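Local coordinates for protein SusD homolog (Bacteroides thetaiotaomicron VPI-5482, PDB 3IHV) that probably binds glycans at the cell surface as an outer-membrane SusD-family protein, the usual partner of a SusC-type transporter, at residues 394-406 and 418-430. Sequence-based numbering, arbitrary orientation.
Sequences FLRYADVLLLYAE and EAYNAINAVRRRG
Helix 397-406 packs against helix 418-430 as an antiparallel hairpin, the axes 8.0 Å apart at closest approach with 149° between their directions; the pair is tightest where Ala405 CA comes within 4.0 Å of Ala419 CA and widens towards Ala398 and Val426. The small alanine side chains are consistent with this close approach. Ala405 CB rests on the backbone of the other helix, 3.5 Å from Ala419 O, and Ala422 CB returns the arrangement on Leu401 O. Tyr404 has CG opposite its backbone N (chi1 -174°), which turns the ring to helix 418-430: CD2 meets Ala422 CB at 3.9 Å, and OH comes at a slant within 3.9 Å of Glu418 CB, whose bent chain takes the carboxylate away. Where the backbones are farther apart, Leu401, Leu402, Ile423 and Val426 supply the packing. Leu401 and Val426 run alongside each other, pointing opposite ways, Leu401 CB 3.9 Å from Val426 CG2, while Leu401 CD1 reaches Ala425 CB. Leu402 lies roughly perpendicular to Ile423, its CD2 3.8 Å from Ile423 CG1, and the same methyl meets Val426. No hydrogen bond links the two segments. At the wider end Arg429, bent at chi2 and chi3, brings NH2 to 3.6 Å from Arg396 NH1, the guanidinium planes 53° apart; both groups converge on Glu258 and Glu462, each of which salt-bridges both arginines. Arg396 is the N-cap residue of its helix and ends strand 392-396, which pairs antiparallel with strand 259-263. Helix 448-463 covers Ala398 and Val426 through Glu462, helix 242-250 packs on both arginines, and helix 195-210 lies against Leu403, placing this antiparallel helix pair, of the kind that builds the TPR-like framework of SusD proteins, within the helical body.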
loop_
_atom_site.group_PDB
_atom_site.type_symbol
_atom_site.label_atom_id
_atom_site.label_comp_id
_atom_site.label_asym_id
_atom_site.label_seq_id
_atom_site.Cartn_x
_atom_site.Cartn_y
_atom_site.Cartn_z
ATOM N N PHE A 394 -0.104 -2.322 4.519
ATOM C CA PHE A 394 -0.776 -2.491 3.242
ATOM C C PHE A 394 -2.305 -2.287 3.384
ATOM O O PHE A 394 -2.986 -1.785 2.456
ATOM C CB PHE A 394 -0.445 -3.878 2.659
ATOM C CG PHE A 394 -1.120 -4.169 1.330
ATOM C CD1 PHE A 394 -0.705 -3.536 0.171
ATOM C CD2 PHE A 394 -2.096 -5.144 1.243
ATOM C CE1 PHE A 394 -1.311 -3.819 -1.054
ATOM C CE2 PHE A 394 -2.707 -5.444 0.033
ATOM C CZ PHE A 394 -2.306 -4.788 -1.127
ATOM N N LEU A 395 -2.878 -2.735 4.511
ATOM C CA LEU A 395 -4.312 -2.615 4.753
ATOM C C LEU A 395 -4.617 -2.432 6.240
ATOM O O LEU A 395 -4.233 -3.284 7.083
ATOM C CB LEU A 395 -5.075 -3.867 4.264
ATOM C CG LEU A 395 -6.613 -3.721 4.255
ATOM C CD1 LEU A 395 -7.034 -2.611 3.297
ATOM C CD2 LEU A 395 -7.284 -5.068 3.928
ATOM N N ARG A 396 -5.264 -1.314 6.567
ATOM C CA ARG A 396 -5.700 -0.978 7.911
ATOM C C ARG A 396 -7.232 -1.006 7.962
ATOM O O ARG A 396 -7.893 -0.744 6.973
ATOM C CB ARG A 396 -5.262 0.451 8.298
ATOM C CG ARG A 396 -3.779 0.613 8.350
ATOM C CD ARG A 396 -3.328 1.854 9.078
ATOM N NE ARG A 396 -3.433 3.095 8.331
ATOM C CZ ARG A 396 -4.371 4.042 8.499
ATOM N NH1 ARG A 396 -5.383 3.908 9.368
ATOM N NH2 ARG A 396 -4.266 5.164 7.811
ATOM N N TYR A 397 -7.806 -1.245 9.120
ATOM C CA TYR A 397 -9.268 -1.237 9.219
ATOM C C TYR A 397 -9.896 0.082 8.800
ATOM O O TYR A 397 -11.019 0.080 8.285
ATOM C CB TYR A 397 -9.638 -1.567 10.646
ATOM C CG TYR A 397 -11.080 -1.775 10.972
ATOM C CD1 TYR A 397 -11.746 -2.918 10.576
ATOM C CD2 TYR A 397 -11.762 -0.870 11.765
ATOM C CE1 TYR A 397 -13.058 -3.143 10.926
ATOM C CE2 TYR A 397 -13.068 -1.088 12.124
ATOM C CZ TYR A 397 -13.715 -2.246 11.706
ATOM O OH TYR A 397 -15.004 -2.465 12.088
ATOM N N ALA A 398 -9.211 1.222 8.994
ATOM C CA ALA A 398 -9.807 2.497 8.558
ATOM C C ALA A 398 -10.101 2.506 7.041
ATOM O O ALA A 398 -11.070 3.076 6.590
ATOM C CB ALA A 398 -8.899 3.693 8.921
ATOM N N ASP A 399 -9.200 1.912 6.276
ATOM C CA ASP A 399 -9.329 1.788 4.801
ATOM C C ASP A 399 -10.596 0.991 4.520
ATOM O O ASP A 399 -11.461 1.382 3.691
ATOM C CB ASP A 399 -8.057 1.089 4.301
ATOM C CG ASP A 399 -7.878 1.096 2.782
ATOM O OD1 ASP A 399 -8.836 1.334 2.027
ATOM O OD2 ASP A 399 -6.729 0.814 2.349
ATOM N N VAL A 400 -10.781 -0.105 5.263
ATOM C CA VAL A 400 -11.959 -0.925 5.074
ATOM C C VAL A 400 -13.240 -0.168 5.458
ATOM O O VAL A 400 -14.225 -0.250 4.729
ATOM C CB VAL A 400 -11.892 -2.276 5.815
ATOM C CG1 VAL A 400 -13.171 -3.095 5.529
ATOM C CG2 VAL A 400 -10.612 -3.082 5.407
ATOM N N LEU A 401 -13.216 0.603 6.548
ATOM C CA LEU A 401 -14.408 1.400 6.890
ATOM C C LEU A 401 -14.731 2.355 5.736
ATOM O O LEU A 401 -15.881 2.507 5.348
ATOM C CB LEU A 401 -14.238 2.202 8.177
ATOM C CG LEU A 401 -14.237 1.378 9.467
ATOM C CD1 LEU A 401 -13.862 2.227 10.712
ATOM C CD2 LEU A 401 -15.571 0.664 9.684
ATOM N N LEU A 402 -13.696 2.988 5.193
ATOM C CA LEU A 402 -13.947 3.943 4.099
ATOM C C LEU A 402 -14.460 3.207 2.843
ATOM O O LEU A 402 -15.357 3.706 2.138
ATOM C CB LEU A 402 -12.704 4.759 3.802
ATOM C CG LEU A 402 -12.275 5.721 4.915
ATOM C CD1 LEU A 402 -11.036 6.534 4.548
ATOM C CD2 LEU A 402 -13.414 6.672 5.272
ATOM N N LEU A 403 -13.931 1.995 2.588
ATOM C CA LEU A 403 -14.416 1.189 1.451
ATOM C C LEU A 403 -15.871 0.801 1.632
ATOM O O LEU A 403 -16.646 0.752 0.658
ATOM C CB LEU A 403 -13.575 -0.086 1.277
ATOM C CG LEU A 403 -12.154 0.132 0.761
ATOM C CD1 LEU A 403 -11.353 -1.161 0.866
ATOM C CD2 LEU A 403 -12.223 0.630 -0.720
ATOM N N TYR A 404 -16.231 0.464 2.874
ATOM C CA TYR A 404 -17.604 0.124 3.199
ATOM C C TYR A 404 -18.535 1.292 2.875
ATOM O O TYR A 404 -19.545 1.139 2.172
ATOM C CB TYR A 404 -17.663 -0.267 4.677
ATOM C CG TYR A 404 -18.985 -0.791 5.214
ATOM C CD1 TYR A 404 -19.825 -1.589 4.443
ATOM C CD2 TYR A 404 -19.347 -0.557 6.541
ATOM C CE1 TYR A 404 -21.019 -2.090 4.960
ATOM C CE2 TYR A 404 -20.516 -1.067 7.059
ATOM C CZ TYR A 404 -21.345 -1.847 6.268
ATOM O OH TYR A 404 -22.519 -2.350 6.800
ATOM N N ALA A 405 -18.154 2.486 3.330
ATOM C CA ALA A 405 -18.942 3.670 3.056
ATOM C C ALA A 405 -19.026 3.912 1.564
ATOM O O ALA A 405 -20.132 4.169 1.036
ATOM C CB ALA A 405 -18.358 4.895 3.737
ATOM N N GLU A 406 -17.884 3.816 0.886
ATOM C CA GLU A 406 -17.836 4.045 -0.569
ATOM C C GLU A 406 -18.755 3.075 -1.307
ATOM O O GLU A 406 -19.579 3.454 -2.115
ATOM C CB GLU A 406 -16.388 3.907 -1.087
ATOM C CG GLU A 406 -16.248 4.097 -2.581
ATOM C CD GLU A 406 -14.845 3.888 -3.085
ATOM O OE1 GLU A 406 -13.890 3.703 -2.260
ATOM O OE2 GLU A 406 -14.704 3.973 -4.323
ATOM N N GLU A 418 -25.364 3.200 7.776
ATOM C CA GLU A 418 -24.149 2.413 7.915
ATOM C C GLU A 418 -22.979 3.079 7.212
ATOM O O GLU A 418 -21.857 3.098 7.736
ATOM C CB GLU A 418 -24.346 0.998 7.412
ATOM C CG GLU A 418 -25.194 0.182 8.337
ATOM C CD GLU A 418 -26.657 0.561 8.329
ATOM O OE1 GLU A 418 -27.272 0.761 7.233
ATOM O OE2 GLU A 418 -27.213 0.640 9.450
ATOM N N ALA A 419 -23.251 3.666 6.056
ATOM C CA ALA A 419 -22.214 4.401 5.319
ATOM C C ALA A 419 -21.724 5.610 6.141
ATOM O O ALA A 419 -20.524 5.798 6.313
ATOM C CB ALA A 419 -22.714 4.839 3.981
ATOM N N TYR A 420 -22.655 6.391 6.655
ATOM C CA TYR A 420 -22.297 7.515 7.504
ATOM C C TYR A 420 -21.544 7.101 8.763
ATOM O O TYR A 420 -20.570 7.732 9.150
ATOM C CB TYR A 420 -23.543 8.305 7.883
ATOM C CG TYR A 420 -23.870 9.430 6.941
ATOM C CD1 TYR A 420 -23.129 10.595 6.983
ATOM C CD2 TYR A 420 -24.944 9.359 6.057
ATOM C CE1 TYR A 420 -23.441 11.658 6.151
ATOM C CE2 TYR A 420 -25.266 10.421 5.242
ATOM C CZ TYR A 420 -24.493 11.555 5.287
ATOM O OH TYR A 420 -24.784 12.631 4.502
ATOM N N ASN A 421 -21.998 6.031 9.413
ATOM C CA ASN A 421 -21.347 5.575 10.630
ATOM C C ASN A 421 -19.904 5.161 10.380
ATOM O O ASN A 421 -19.029 5.438 11.209
ATOM C CB ASN A 421 -22.135 4.436 11.310
ATOM C CG ASN A 421 -23.451 4.898 11.930
ATOM O OD1 ASN A 421 -23.666 6.086 12.193
ATOM N ND2 ASN A 421 -24.346 3.947 12.172
ATOM N N ALA A 422 -19.656 4.525 9.236
ATOM C CA ALA A 422 -18.318 4.024 8.899
ATOM C C ALA A 422 -17.369 5.185 8.647
ATOM O O ALA A 422 -16.283 5.255 9.268
ATOM C CB ALA A 422 -18.376 3.089 7.681
ATOM N N ILE A 423 -17.785 6.121 7.800
ATOM C CA ILE A 423 -16.946 7.312 7.510
ATOM C C ILE A 423 -16.784 8.226 8.758
ATOM O O ILE A 423 -15.677 8.698 9.045
ATOM C CB ILE A 423 -17.358 8.103 6.238
ATOM C CG1 ILE A 423 -16.259 9.152 5.941
ATOM C CG2 ILE A 423 -18.747 8.739 6.353
ATOM C CD1 ILE A 423 -16.190 9.630 4.507
ATOM N N ASN A 424 -17.842 8.403 9.530
ATOM C CA ASN A 424 -17.762 9.247 10.753
ATOM C C ASN A 424 -16.890 8.623 11.839
ATOM O O ASN A 424 -16.228 9.356 12.574
ATOM C CB ASN A 424 -19.137 9.670 11.227
ATOM C CG ASN A 424 -19.747 10.740 10.339
ATOM O OD1 ASN A 424 -19.018 11.468 9.651
ATOM N ND2 ASN A 424 -21.071 10.823 10.329
ATOM N N ALA A 425 -16.774 7.290 11.875
ATOM C CA ALA A 425 -15.860 6.662 12.850
ATOM C C ALA A 425 -14.449 7.086 12.529
ATOM O O ALA A 425 -13.658 7.441 13.434
ATOM C CB ALA A 425 -15.949 5.141 12.822
ATOM N N VAL A 426 -14.135 7.054 11.233
ATOM C CA VAL A 426 -12.826 7.467 10.765
ATOM C C VAL A 426 -12.559 8.976 11.020
ATOM O O VAL A 426 -11.486 9.340 11.520
ATOM C CB VAL A 426 -12.606 7.117 9.301
ATOM C CG1 VAL A 426 -11.287 7.716 8.804
ATOM C CG2 VAL A 426 -12.610 5.595 9.148
ATOM N N ARG A 427 -13.532 9.818 10.728
ATOM C CA ARG A 427 -13.395 11.264 10.962
ATOM C C ARG A 427 -13.223 11.576 12.464
ATOM O O ARG A 427 -12.398 12.408 12.856
ATOM C CB ARG A 427 -14.657 11.996 10.503
ATOM C CG ARG A 427 -15.115 11.819 9.063
ATOM C CD ARG A 427 -14.582 12.762 8.139
ATOM N NE ARG A 427 -14.806 14.164 8.543
ATOM C CZ ARG A 427 -13.999 15.145 8.152
ATOM N NH1 ARG A 427 -12.988 14.881 7.320
ATOM N NH2 ARG A 427 -14.177 16.381 8.596
ATOM N N ARG A 428 -14.001 10.915 13.311
ATOM C CA ARG A 428 -13.905 11.173 14.742
ATOM C C ARG A 428 -12.517 10.832 15.276
ATOM O O ARG A 428 -11.913 11.572 16.039
ATOM C CB ARG A 428 -14.999 10.382 15.471
ATOM C CG ARG A 428 -16.383 10.964 15.166
ATOM C CD ARG A 428 -17.496 10.077 15.645
ATOM N NE ARG A 428 -18.794 10.642 15.355
ATOM C CZ ARG A 428 -19.953 10.140 15.784
ATOM N NH1 ARG A 428 -19.988 9.036 16.531
ATOM N NH2 ARG A 428 -21.097 10.745 15.467
ATOM N N ARG A 429 -12.008 9.667 14.894
ATOM C CA ARG A 429 -10.684 9.297 15.355
ATOM C C ARG A 429 -9.671 10.336 14.817
ATOM O O ARG A 429 -8.738 10.733 15.544
ATOM C CB ARG A 429 -10.356 7.863 14.903
ATOM C CG ARG A 429 -9.158 7.235 15.558
ATOM C CD ARG A 429 -7.856 7.556 14.856
ATOM N NE ARG A 429 -7.777 6.950 13.554
ATOM C CZ ARG A 429 -7.334 5.724 13.292
ATOM N NH1 ARG A 429 -6.931 4.905 14.271
ATOM N NH2 ARG A 429 -7.275 5.316 12.037
ATOM N N GLY A 430 -9.851 10.731 13.557
ATOM C CA GLY A 430 -8.958 11.690 12.889
ATOM C C GLY A 430 -8.965 13.078 13.499
ATOM O O GLY A 430 -8.004 13.842 13.323
#